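Local coordinates for protein beta-ketothiolase BktB (Ralstonia eutropha, PDB 4NZS) that catalyses the thiolase condensation of acetyl-CoA with propionyl-CoA or a second acetyl-CoA, giving beta-ketovaleryl-CoA or acetoacetyl-CoA for polyhydroxyalkanoate synthesis, at residues R8-V13 and T108-D113; A280-Y285 and I392-E397. One frame throughout, in Å; residues are numbered along the deposited sequence.

Interaction 1 (R8-V13 and T108-D113); sequences REVVVV and TILLGD
A Schellman motif ends helix 97-110 where R8, just ahead of strand 10-22, and V10, at its start, come up against it. The motif is closed by two backbone bonds, D113 N to T108 O (2.8 Å) and G112 N to I109 O, with G112 at positive phi as its C-prime residue. R8 lays its side chain over this helix end. CB and CG both run past the last helical carbonyl, CB standing 3.3 Å from L110 O. The chain then bends at chi2 (-86°) and again at chi3 (-78°), which carries the guanidinium over the turn, where NH1 lies 3.1 Å from G112 CA. I109 O lies over one face of the guanidinium, 3.6 Å above the plane and offset toward its rim, so this approach is not that of an in-plane acceptor. The NH2 end is held by a salt bridge to D115, just beyond the turn. In the thiolase fold this places the first strand of the chain, which hydrogen-bonds to strands 257-267 and 280-289, against the C-terminal end of helix 97-110. The apolar half of the contact is carried by V10, whose CB points at the helix. Its CG1 sits anti to the carbonyl carbon (chi1 -69°) and reaches I109, meeting CB at 3.3 Å and lying a similar distance from CG2; the two side chains meet at a slant. L110 comes in at about a right angle to V10 and brings its CD1 up to V10 CG2. On its far side the turn meets the second subunit: D113 forms a salt bridge with R309 of that subunit and accepts a hydrogen bond from its Y285.

Interaction 2 (A280-Y285 and I392-E397); sequences ARLVSY and IAAIFE
R281 runs alongside E397, its hydrogen-bonded partner across antiparallel strands 280-289 and 390-398. With chi1 at 77°, CG lies between the backbone N and the carbonyl carbon, which lays the chain alongside E397. From CB the chain passes to CG, 3.6 Å from E397 CB, and on to CD, 3.2 Å from E397 OE1. Past the bend at chi3, NE turns to a salt bridge with E9, while NH1 bonds E397 OE1 at 3.0 Å on the syn side of the carboxylate. This second salt bridge is bent (137° at the hydrogen), the two flat groups standing 71° apart. With E9 and E397 both salt-bridged to it, R281 probably divides its charge between them. At the backbone, R281 N bonds E397 O and R281 O accepts E397 N. A classic beta bulge then interrupts the pairing: V283 and S284 both face I395, whose carbonyl takes V283 N at 2.8 Å and S284 N only weakly. Beyond the bulge I395 N bonds S284 O at 2.9 Å. F396 places its ring beside L282, CE2 lying 4.1 Å from L282 CG, with R281 O near the ring plane at its edge. The S284 hydroxyl bonds A306 O of helix 299-310.

Overall arrangement
The two contacts share neighbouring strands, 10-22 and 280-289, their centres about 12 Å apart, and meet where these strands pair. There V12 N probably bonds A280 O (2.7 Å), and E9 OE2 holds R281 NE at 2.8 Å, so R281 ties interaction 1 to the E397 end of interaction 2. L282 adds to the join by packing on V10. The two contacts also meet across the subunit interface, the helix end of one facing strand 280-289 of the other. Interaction 1 lies away from the annotated active-site residues; interaction 2 comes closer, the side chain of A393 being about 10 Å from that of C385, the predicted proton acceptor.

Interaction 1 (R8-V13 and T108-D113)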
# COMPACT_ATOMS: atom_id res chain seq x y z
N ARG A 8 18.93 -22.95 42.86
CA ARG A 8 19.36 -21.52 42.72
C ARG A 8 18.27 -20.49 43.03
O ARG A 8 17.10 -20.84 43.17
CB ARG A 8 19.77 -21.26 41.26
CG ARG A 8 20.90 -22.14 40.77
CD ARG A 8 22.23 -21.51 41.11
NE ARG A 8 22.55 -20.42 40.20
CZ ARG A 8 23.17 -20.58 39.03
NH1 ARG A 8 23.54 -21.78 38.60
NH2 ARG A 8 23.40 -19.51 38.27
N GLU A 9 18.65 -19.21 43.05
CA GLU A 9 17.74 -18.11 43.45
C GLU A 9 17.89 -16.77 42.65
O GLU A 9 19.02 -16.35 42.36
CB GLU A 9 17.99 -17.85 44.92
CG GLU A 9 17.63 -16.47 45.44
CD GLU A 9 16.15 -16.31 45.68
OE1 GLU A 9 15.38 -16.40 44.68
OE2 GLU A 9 15.78 -16.10 46.86
N VAL A 10 16.77 -16.07 42.36
CA VAL A 10 16.80 -14.80 41.56
C VAL A 10 16.13 -13.55 42.14
O VAL A 10 15.00 -13.60 42.62
CB VAL A 10 16.17 -14.97 40.15
CG1 VAL A 10 17.05 -15.86 39.29
CG2 VAL A 10 14.73 -15.47 40.23
N VAL A 11 16.82 -12.42 42.03
CA VAL A 11 16.38 -11.16 42.65
C VAL A 11 16.38 -10.03 41.66
O VAL A 11 17.07 -10.10 40.63
CB VAL A 11 17.35 -10.72 43.76
CG1 VAL A 11 17.36 -11.74 44.88
CG2 VAL A 11 18.77 -10.52 43.23
N VAL A 12 15.67 -8.95 42.00
CA VAL A 12 15.60 -7.78 41.14
C VAL A 12 16.31 -6.55 41.66
O VAL A 12 15.82 -5.83 42.54
CB VAL A 12 14.15 -7.34 40.91
CG1 VAL A 12 14.13 -6.37 39.75
CG2 VAL A 12 13.29 -8.58 40.68
N VAL A 13 17.43 -6.26 41.02
CA VAL A 13 18.24 -5.15 41.45
C VAL A 13 17.59 -3.83 41.07
O VAL A 13 17.32 -3.01 41.91
CB VAL A 13 19.64 -5.23 40.88
CG1 VAL A 13 20.50 -4.16 41.56
CG2 VAL A 13 20.25 -6.63 41.09
N THR A 108 16.19 -18.50 33.02
CA THR A 108 17.56 -18.87 32.61
C THR A 108 18.51 -18.79 33.83
O THR A 108 19.42 -19.64 33.99
CB THR A 108 18.09 -18.05 31.40
OG1 THR A 108 18.10 -16.65 31.69
CG2 THR A 108 17.26 -18.33 30.14
N ILE A 109 18.27 -17.83 34.71
CA ILE A 109 19.15 -17.67 35.85
C ILE A 109 18.92 -18.84 36.80
O ILE A 109 19.88 -19.47 37.23
CB ILE A 109 18.90 -16.38 36.64
CG1 ILE A 109 19.04 -15.13 35.78
CG2 ILE A 109 19.92 -16.30 37.77
CD1 ILE A 109 18.68 -13.85 36.50
N LEU A 110 17.65 -19.11 37.11
CA LEU A 110 17.30 -20.25 37.90
C LEU A 110 18.04 -21.50 37.47
O LEU A 110 18.61 -22.17 38.31
CB LEU A 110 15.80 -20.52 37.84
CG LEU A 110 15.04 -19.96 39.03
CD1 LEU A 110 15.55 -18.59 39.42
CD2 LEU A 110 13.55 -19.91 38.70
N LEU A 111 18.08 -21.77 36.17
CA LEU A 111 18.81 -22.94 35.66
C LEU A 111 20.31 -22.74 35.37
O LEU A 111 20.93 -23.58 34.69
CB LEU A 111 18.09 -23.48 34.43
CG LEU A 111 16.72 -24.05 34.80
CD1 LEU A 111 15.58 -23.21 34.25
CD2 LEU A 111 16.60 -25.49 34.33
N GLY A 112 20.91 -21.68 35.88
CA GLY A 112 22.35 -21.49 35.72
C GLY A 112 22.82 -21.27 34.30
O GLY A 112 23.97 -21.58 33.96
N ASP A 113 21.95 -20.75 33.44
CA ASP A 113 22.38 -20.32 32.12
C ASP A 113 23.23 -19.07 32.31
O ASP A 113 24.11 -18.82 31.52
CB ASP A 113 21.19 -20.04 31.20
CG ASP A 113 20.33 -21.27 30.93
OD1 ASP A 113 20.86 -22.40 31.00
OD2 ASP A 113 19.12 -21.11 30.65

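Interaction 2 (A280-Y285 and I392-E397)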
# COMPACT_ATOMS: atom_id res chain seq x y z
N ALA A 280 13.49 -7.09 45.43
CA ALA A 280 12.79 -8.30 45.78
C ALA A 280 13.40 -9.53 45.15
O ALA A 280 14.28 -9.45 44.30
CB ALA A 280 11.31 -8.22 45.44
N ARG A 281 12.94 -10.66 45.65
CA ARG A 281 13.32 -11.95 45.15
C ARG A 281 12.09 -12.44 44.43
O ARG A 281 10.97 -11.98 44.71
CB ARG A 281 13.65 -12.93 46.31
CG ARG A 281 12.43 -13.53 47.05
CD ARG A 281 12.74 -14.35 48.32
NE ARG A 281 13.22 -15.72 48.06
CZ ARG A 281 13.18 -16.73 48.93
NH1 ARG A 281 12.67 -16.57 50.15
NH2 ARG A 281 13.66 -17.93 48.59
N LEU A 282 12.30 -13.38 43.52
CA LEU A 282 11.18 -14.05 42.93
C LEU A 282 10.72 -15.08 43.92
O LEU A 282 11.54 -15.85 44.41
CB LEU A 282 11.62 -14.74 41.65
CG LEU A 282 10.74 -14.43 40.45
CD1 LEU A 282 11.42 -15.06 39.26
CD2 LEU A 282 9.32 -14.94 40.62
N VAL A 283 9.42 -15.12 44.21
CA VAL A 283 8.88 -16.21 45.01
C VAL A 283 8.56 -17.38 44.11
O VAL A 283 9.23 -18.40 44.17
CB VAL A 283 7.60 -15.83 45.74
CG1 VAL A 283 7.12 -17.00 46.59
CG2 VAL A 283 7.83 -14.58 46.59
N SER A 284 7.54 -17.22 43.27
CA SER A 284 7.06 -18.26 42.36
C SER A 284 6.26 -17.57 41.22
O SER A 284 6.07 -16.34 41.24
CB SER A 284 6.19 -19.26 43.13
OG SER A 284 4.96 -18.66 43.57
N TYR A 285 5.82 -18.37 40.24
CA TYR A 285 5.03 -17.93 39.09
C TYR A 285 4.21 -19.10 38.57
O TYR A 285 4.67 -20.26 38.61
CB TYR A 285 5.91 -17.45 37.94
CG TYR A 285 6.75 -18.55 37.33
CD1 TYR A 285 6.21 -19.47 36.41
CD2 TYR A 285 8.09 -18.69 37.67
CE1 TYR A 285 6.99 -20.50 35.88
CE2 TYR A 285 8.89 -19.70 37.13
CZ TYR A 285 8.35 -20.60 36.25
OH TYR A 285 9.17 -21.60 35.74
N ILE A 392 -1.35 -15.09 33.40
CA ILE A 392 0.01 -15.26 33.95
C ILE A 392 0.08 -14.62 35.30
O ILE A 392 -0.74 -13.73 35.59
CB ILE A 392 1.15 -14.70 33.04
CG1 ILE A 392 2.51 -15.40 33.34
CG2 ILE A 392 1.24 -13.17 33.14
CD1 ILE A 392 3.57 -15.30 32.25
N ALA A 393 1.04 -15.07 36.13
CA ALA A 393 1.22 -14.53 37.48
C ALA A 393 2.58 -14.82 38.07
O ALA A 393 3.13 -15.91 37.92
CB ALA A 393 0.19 -15.09 38.42
N ALA A 394 3.09 -13.85 38.80
CA ALA A 394 4.24 -14.08 39.63
C ALA A 394 4.02 -13.40 40.96
O ALA A 394 3.13 -12.53 41.10
CB ALA A 394 5.47 -13.52 38.96
N ILE A 395 4.80 -13.83 41.96
CA ILE A 395 4.83 -13.10 43.23
C ILE A 395 6.27 -12.91 43.69
O ILE A 395 7.12 -13.78 43.48
CB ILE A 395 3.96 -13.74 44.33
CG1 ILE A 395 4.25 -15.23 44.47
CG2 ILE A 395 2.48 -13.60 44.03
CD1 ILE A 395 4.30 -15.65 45.91
N PHE A 396 6.50 -11.75 44.31
CA PHE A 396 7.81 -11.36 44.82
C PHE A 396 7.70 -10.97 46.27
O PHE A 396 6.61 -10.72 46.80
CB PHE A 396 8.36 -10.15 44.10
CG PHE A 396 8.20 -10.21 42.62
CD1 PHE A 396 6.99 -9.85 42.03
CD2 PHE A 396 9.24 -10.63 41.81
CE1 PHE A 396 6.83 -9.90 40.67
CE2 PHE A 396 9.09 -10.68 40.45
CZ PHE A 396 7.88 -10.31 39.88
N GLU A 397 8.88 -10.83 46.87
CA GLU A 397 9.01 -10.77 48.31
C GLU A 397 10.00 -9.63 48.54
O GLU A 397 11.11 -9.72 48.03
CB GLU A 397 9.60 -12.12 48.77
CG GLU A 397 9.21 -12.61 50.16
CD GLU A 397 10.31 -13.46 50.78
OE1 GLU A 397 10.38 -14.68 50.48
OE2 GLU A 397 11.14 -12.90 51.54